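Local coordinates for ABC transporter periplasmic-binding protein YTFQ (Escherichia coli, PDB 2VK2) that binds alpha- and beta-galactofuranose in the periplasm as the solute-binding subunit of the YtfQRT-YjfF ABC transporter, at residues D118-E123 against P158-I163; D231-M236 against D283-E288. One frame throughout, in Å; residues are numbered along the deposited sequence.

Contact 1: residues D118-E123 against P158-I163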
loop_
_atom_site.group_PDB
_atom_site.type_symbol
_atom_site.label_atom_id
_atom_site.label_comp_id
_atom_site.label_asym_id
_atom_site.label_seq_id
_atom_site.Cartn_x
_atom_site.Cartn_y
_atom_site.Cartn_z
ATOM N N ASP A 118 5.212 -14.144 9.585
ATOM C CA ASP A 118 6.350 -15.025 9.861
ATOM C C ASP A 118 7.255 -14.408 10.930
ATOM O O ASP A 118 7.717 -15.099 11.845
ATOM C CB ASP A 118 7.180 -15.278 8.595
ATOM C CG ASP A 118 6.480 -16.175 7.584
ATOM O OD1 ASP A 118 5.450 -16.797 7.917
ATOM O OD2 ASP A 118 6.983 -16.258 6.444
ATOM N N TRP A 119 7.503 -13.108 10.810
ATOM C CA TRP A 119 8.303 -12.393 11.796
ATOM C C TRP A 119 7.671 -12.509 13.184
ATOM O O TRP A 119 8.362 -12.803 14.163
ATOM C CB TRP A 119 8.480 -10.918 11.410
ATOM C CG TRP A 119 8.986 -10.117 12.560
ATOM C CD1 TRP A 119 10.276 -10.016 12.981
ATOM C CD2 TRP A 119 8.200 -9.351 13.477
ATOM N NE1 TRP A 119 10.346 -9.221 14.098
ATOM C CE2 TRP A 119 9.086 -8.797 14.423
ATOM C CE3 TRP A 119 6.834 -9.070 13.587
ATOM C CZ2 TRP A 119 8.649 -7.980 15.465
ATOM C CZ3 TRP A 119 6.402 -8.257 14.620
ATOM C CH2 TRP A 119 7.307 -7.721 15.545
ATOM N N LEU A 120 6.362 -12.285 13.265
ATOM C CA LEU A 120 5.651 -12.323 14.542
ATOM C C LEU A 120 5.697 -13.704 15.188
ATOM O O LEU A 120 5.915 -13.818 16.395
ATOM C CB LEU A 120 4.195 -11.882 14.364
ATOM C CG LEU A 120 3.367 -11.819 15.652
ATOM C CD1 LEU A 120 3.905 -10.750 16.600
ATOM C CD2 LEU A 120 1.906 -11.566 15.327
ATOM N N VAL A 121 5.497 -14.747 14.388
ATOM C CA VAL A 121 5.557 -16.120 14.889
ATOM C C VAL A 121 6.897 -16.377 15.579
ATOM O O VAL A 121 6.938 -16.922 16.686
ATOM C CB VAL A 121 5.336 -17.150 13.755
ATOM C CG1 VAL A 121 5.620 -18.566 14.244
ATOM C CG2 VAL A 121 3.917 -17.054 13.220
ATOM N N LYS A 122 7.987 -15.976 14.930
ATOM C CA LYS A 122 9.324 -16.131 15.502
ATOM C C LYS A 122 9.523 -15.251 16.738
ATOM O O LYS A 122 10.105 -15.692 17.733
ATOM C CB LYS A 122 10.395 -15.805 14.458
ATOM C CG LYS A 122 10.534 -16.845 13.367
ATOM C CD LYS A 122 11.473 -16.376 12.272
ATOM N N GLU A 123 9.038 -14.014 16.673
ATOM C CA GLU A 123 9.213 -13.043 17.756
ATOM C C GLU A 123 8.573 -13.507 19.066
ATOM O O GLU A 123 9.206 -13.451 20.121
ATOM C CB GLU A 123 8.639 -11.683 17.338
ATOM C CG GLU A 123 8.771 -10.567 18.377
ATOM C CD GLU A 123 10.204 -10.118 18.609
ATOM O OE1 GLU A 123 11.058 -10.315 17.717
ATOM O OE2 GLU A 123 10.469 -9.553 19.690
ATOM N N PRO A 158 -1.362 -21.129 16.916
ATOM C CA PRO A 158 -2.639 -20.770 17.539
ATOM C C PRO A 158 -2.506 -19.964 18.836
ATOM O O PRO A 158 -3.502 -19.446 19.345
ATOM C CB PRO A 158 -3.302 -22.128 17.792
ATOM C CG PRO A 158 -2.186 -23.084 17.885
ATOM C CD PRO A 158 -1.123 -22.583 16.957
ATOM N N ASN A 159 -1.322 -19.952 19.402
ATOM C CA ASN A 159 -0.965 -18.956 20.417
ATOM C C ASN A 159 -1.188 -17.515 19.939
ATOM O O ASN A 159 -1.397 -16.614 20.753
ATOM C CB ASN A 159 0.484 -19.145 20.904
ATOM C CG ASN A 159 1.526 -18.909 19.812
ATOM O OD1 ASN A 159 1.465 -19.513 18.738
ATOM N ND2 ASN A 159 2.469 -18.015 20.072
ATOM N N ILE A 160 -1.141 -17.211 18.668
ATOM C CA ILE A 160 -1.448 -15.905 18.097
ATOM C C ILE A 160 -2.915 -15.883 17.664
ATOM O O ILE A 160 -3.359 -16.749 16.902
ATOM C CB ILE A 160 -0.544 -15.592 16.890
ATOM C CG1 ILE A 160 0.930 -15.674 17.302
ATOM C CG2 ILE A 160 -0.864 -14.215 16.317
ATOM C CD1 ILE A 160 1.901 -15.584 16.142
ATOM N N LYS A 161 -3.659 -14.900 18.162
ATOM C CA LYS A 161 -5.077 -14.759 17.845
ATOM C C LYS A 161 -5.390 -13.311 17.492
ATOM O O LYS A 161 -5.040 -12.397 18.238
ATOM C CB LYS A 161 -5.929 -15.188 19.041
ATOM C CG LYS A 161 -5.658 -16.605 19.524
ATOM N N ILE A 162 -6.041 -13.103 16.350
ATOM C CA ILE A 162 -6.532 -11.779 15.985
ATOM C C ILE A 162 -7.845 -11.551 16.726
ATOM O O ILE A 162 -8.833 -12.243 16.477
ATOM C CB ILE A 162 -6.743 -11.638 14.464
ATOM C CG1 ILE A 162 -5.417 -11.844 13.727
ATOM C CG2 ILE A 162 -7.317 -10.272 14.135
ATOM C CD1 ILE A 162 -5.557 -11.914 12.227
ATOM N N ILE A 163 -7.842 -10.597 17.653
ATOM C CA ILE A 163 -9.004 -10.336 18.511
ATOM C C ILE A 163 -9.830 -9.122 18.070
ATOM O O ILE A 163 -10.993 -8.988 18.460
ATOM C CB ILE A 163 -8.595 -10.184 20.001
ATOM C CG1 ILE A 163 -7.581 -9.051 20.203
ATOM C CG2 ILE A 163 -8.022 -11.493 20.525
ATOM C CD1 ILE A 163 -7.466 -8.604 21.645
HETATM O O HOH W 1 4.815 -18.196 17.982
#
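V121, late in helix 109-124, and I160, at the start of edge strand 160-167, bring the two backbones nearest each other, their CA atoms 7.7 Å apart. This is helix-on-sheet packing in an alpha/beta lobe of the type I periplasmic-binding fold. The strand is the second of the crossover 129-135, 141-153, 160-167, and it pairs with 129-135 through backbone bonds of N159 and K161 to C129. Between helix and strand the separation is too wide for main-chain pairing, and side chains fill it.

I160 does most of the work, and its two branches divide the task. CG1 stands anti to the carbonyl carbon (chi1 -57°) and the chain runs on extended, so CD1 reaches the helix, coming to 3.8 Å from V121 CG2 and 3.9 Å from V121 CA. The same methyl also lies against L120, 4.1 Å from its CG. The other branch, I160 CG2, meets L120 CD2 at 4.0 Å. A beta-branched isoleucine suits this place because it offers one methyl close to its own strand and another at arm's length. L120 also touches V131 and F150, which carries the apolar layer on to the sheet and helix 141-153. V121 lies nearer the surface, crossing I160 at about a right angle.

Polar chemistry appears where the strand begins. N159 ND2, already bonded to K127 O, passes a hydrogen bond to a water 3.1 Å away, and that water donates in turn to V121 O at 2.8 Å.

Contact 2: residues D231-M236 against D283-E288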
loop_
_atom_site.group_PDB
_atom_site.type_symbol
_atom_site.label_atom_id
_atom_site.label_comp_id
_atom_site.label_asym_id
_atom_site.label_seq_id
_atom_site.Cartn_x
_atom_site.Cartn_y
_atom_site.Cartn_z
ATOM N N ASP A 231 9.034 7.725 8.469
ATOM C CA ASP A 231 8.595 7.820 9.862
ATOM C C ASP A 231 8.526 6.480 10.593
ATOM O O ASP A 231 8.601 6.461 11.819
ATOM C CB ASP A 231 7.260 8.568 9.967
ATOM C CG ASP A 231 7.418 10.074 9.794
ATOM O OD1 ASP A 231 8.566 10.555 9.708
ATOM O OD2 ASP A 231 6.391 10.779 9.747
ATOM N N ILE A 232 8.398 5.361 9.880
ATOM C CA ILE A 232 8.461 4.069 10.569
ATOM C C ILE A 232 9.895 3.765 11.011
ATOM O O ILE A 232 10.101 3.188 12.073
ATOM C CB ILE A 232 7.871 2.894 9.739
ATOM C CG1 ILE A 232 7.422 1.767 10.675
ATOM C CG2 ILE A 232 8.878 2.364 8.729
ATOM C CD1 ILE A 232 6.307 2.155 11.625
ATOM N N TYR A 233 10.879 4.158 10.209
ATOM C CA TYR A 233 12.278 3.957 10.601
ATOM C C TYR A 233 12.668 4.888 11.743
ATOM O O TYR A 233 13.436 4.501 12.626
ATOM C CB TYR A 233 13.215 4.122 9.408
ATOM C CG TYR A 233 12.900 3.146 8.301
ATOM C CD1 TYR A 233 13.003 1.773 8.506
ATOM C CD2 TYR A 233 12.467 3.592 7.056
ATOM C CE1 TYR A 233 12.693 0.869 7.491
ATOM C CE2 TYR A 233 12.162 2.697 6.040
ATOM C CZ TYR A 233 12.276 1.344 6.261
ATOM O OH TYR A 233 11.969 0.468 5.243
ATOM N N LYS A 234 12.125 6.102 11.741
ATOM C CA LYS A 234 12.298 7.016 12.870
ATOM C C LYS A 234 11.704 6.413 14.142
ATOM O O LYS A 234 12.309 6.492 15.212
ATOM C CB LYS A 234 11.658 8.374 12.576
ATOM C CG LYS A 234 12.373 9.154 11.491
ATOM C CD LYS A 234 11.810 10.548 11.327
ATOM C CE LYS A 234 12.558 11.303 10.247
ATOM N NZ LYS A 234 12.178 12.740 10.192
ATOM N N ALA A 235 10.531 5.795 14.023
ATOM C CA ALA A 235 9.904 5.122 15.156
ATOM C C ALA A 235 10.765 3.962 15.654
ATOM O O ALA A 235 10.939 3.791 16.860
ATOM C CB ALA A 235 8.519 4.632 14.778
ATOM N N MET A 236 11.312 3.177 14.728
ATOM C CA MET A 236 12.209 2.079 15.095
ATOM C C MET A 236 13.431 2.577 15.862
ATOM O O MET A 236 13.840 1.968 16.851
ATOM C CB MET A 236 12.682 1.316 13.859
ATOM C CG MET A 236 11.619 0.457 13.204
ATOM S SD MET A 236 12.313 -0.464 11.829
ATOM C CE MET A 236 10.833 -1.204 11.144
ATOM N N ASP A 283 17.449 -2.900 13.533
ATOM C CA ASP A 283 18.901 -2.983 13.324
ATOM C C ASP A 283 19.377 -2.345 12.011
ATOM O O ASP A 283 20.554 -2.016 11.881
ATOM C CB ASP A 283 19.387 -4.436 13.416
ATOM C CG ASP A 283 18.865 -5.310 12.287
ATOM O OD1 ASP A 283 17.725 -5.087 11.830
ATOM O OD2 ASP A 283 19.596 -6.229 11.860
ATOM N N THR A 284 18.470 -2.171 11.049
ATOM C CA THR A 284 18.796 -1.525 9.773
ATOM C C THR A 284 18.051 -0.201 9.561
ATOM O O THR A 284 18.116 0.377 8.475
ATOM C CB THR A 284 18.464 -2.458 8.592
ATOM O OG1 THR A 284 17.064 -2.756 8.596
ATOM C CG2 THR A 284 19.257 -3.753 8.689
ATOM N N ALA A 285 17.359 0.282 10.593
ATOM C CA ALA A 285 16.472 1.448 10.466
ATOM C C ALA A 285 17.201 2.718 10.042
ATOM O O ALA A 285 16.730 3.447 9.166
ATOM C CB ALA A 285 15.719 1.684 11.770
ATOM N N LYS A 286 18.347 2.982 10.663
ATOM C CA LYS A 286 19.134 4.174 10.344
ATOM C C LYS A 286 19.584 4.168 8.883
ATOM O O LYS A 286 19.468 5.182 8.190
ATOM C CB LYS A 286 20.349 4.279 11.272
ATOM C CG LYS A 286 21.093 5.603 11.174
ATOM C CD LYS A 286 22.193 5.696 12.219
ATOM C CE LYS A 286 22.968 6.999 12.104
ATOM N NZ LYS A 286 23.725 7.094 10.824
ATOM N N GLU A 287 20.088 3.024 8.425
ATOM C CA GLU A 287 20.546 2.869 7.041
ATOM C C GLU A 287 19.406 3.050 6.040
ATOM O O GLU A 287 19.582 3.700 5.010
ATOM C CB GLU A 287 21.192 1.496 6.833
ATOM C CG GLU A 287 22.521 1.318 7.548
ATOM N N GLU A 288 18.246 2.473 6.342
ATOM C CA GLU A 288 17.083 2.592 5.461
ATOM C C GLU A 288 16.532 4.014 5.434
ATOM O O GLU A 288 16.154 4.509 4.371
ATOM C CB GLU A 288 15.984 1.602 5.867
ATOM C CG GLU A 288 16.333 0.150 5.577
ATOM C CD GLU A 288 16.687 -0.088 4.119
ATOM O OE1 GLU A 288 15.920 0.355 3.237
ATOM O OE2 GLU A 288 17.736 -0.713 3.855
HETATM O O HOH W 2 13.296 0.761 3.143
#
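Y233 and E288 make the aromatic part of this helix-helix contact. E288 CB sits over the middle of the phenol ring, 3.7 Å from its centroid and 12° off the normal, a CH-pi contact. The opposite face is covered by I232 CG2 from the ring's own helix, so the tyrosine is held flat between two aliphatic groups. With CG anti to the carbonyl carbon (chi1 -59°), the ring leans from helix 230-237 across the first turn of helix 285-291.

Apolar packing surrounds A285. Its single methyl lets the backbones come unusually close, with the CA atoms of Y233 and A285 only 4.9 Å apart. A285 CB rests against M236 CB at 3.7 Å, and M236 SD follows at 4.0 Å along an extended, pliable chain. Y233 CB lies 4.2 Å from A285 CB.

The polar part runs through water. Y233 OH donates a short bond of 2.5 Å to a water that itself donates to E288 OE1 at 2.7 Å. E288 OE1 also lies close to E246 OE1, a nearness of like charges that would probably raise the pKa of at least one carboxylate. A leucine in place of Y233, lacking ring and hydroxyl, would probably leave E288 CB without its aromatic platform and the water without its donor.

Y280 of strand 278-280 touches both Y233 and E288, and the Y233 side chain is about 8 Å from that of D227, which binds the galactofuranose. Two helices packed beside the sheet, without touching the sugar, belong to the alpha/beta lobe of a type I periplasmic-binding protein.

Overall arrangement
Both contacts belong to the lobe built on the mixed sheet, but they hold different elements: contact 1 sets a helix on an edge strand, while contact 2 joins two helices. Their centres are 23 Å apart and they do not touch, yet W119 of the helix in contact 1 reaches L281, whose carbonyl binds T284 just before the second helix of contact 2. Both are buried, contact 1 with the partly exposed V121 at its margin; contact 2 lies nearer the sugar. Each has a water bridge, from backbone carbonyl to amide in contact 1 and from phenol to carboxylate in contact 2, but only contact 2 uses an aromatic ring.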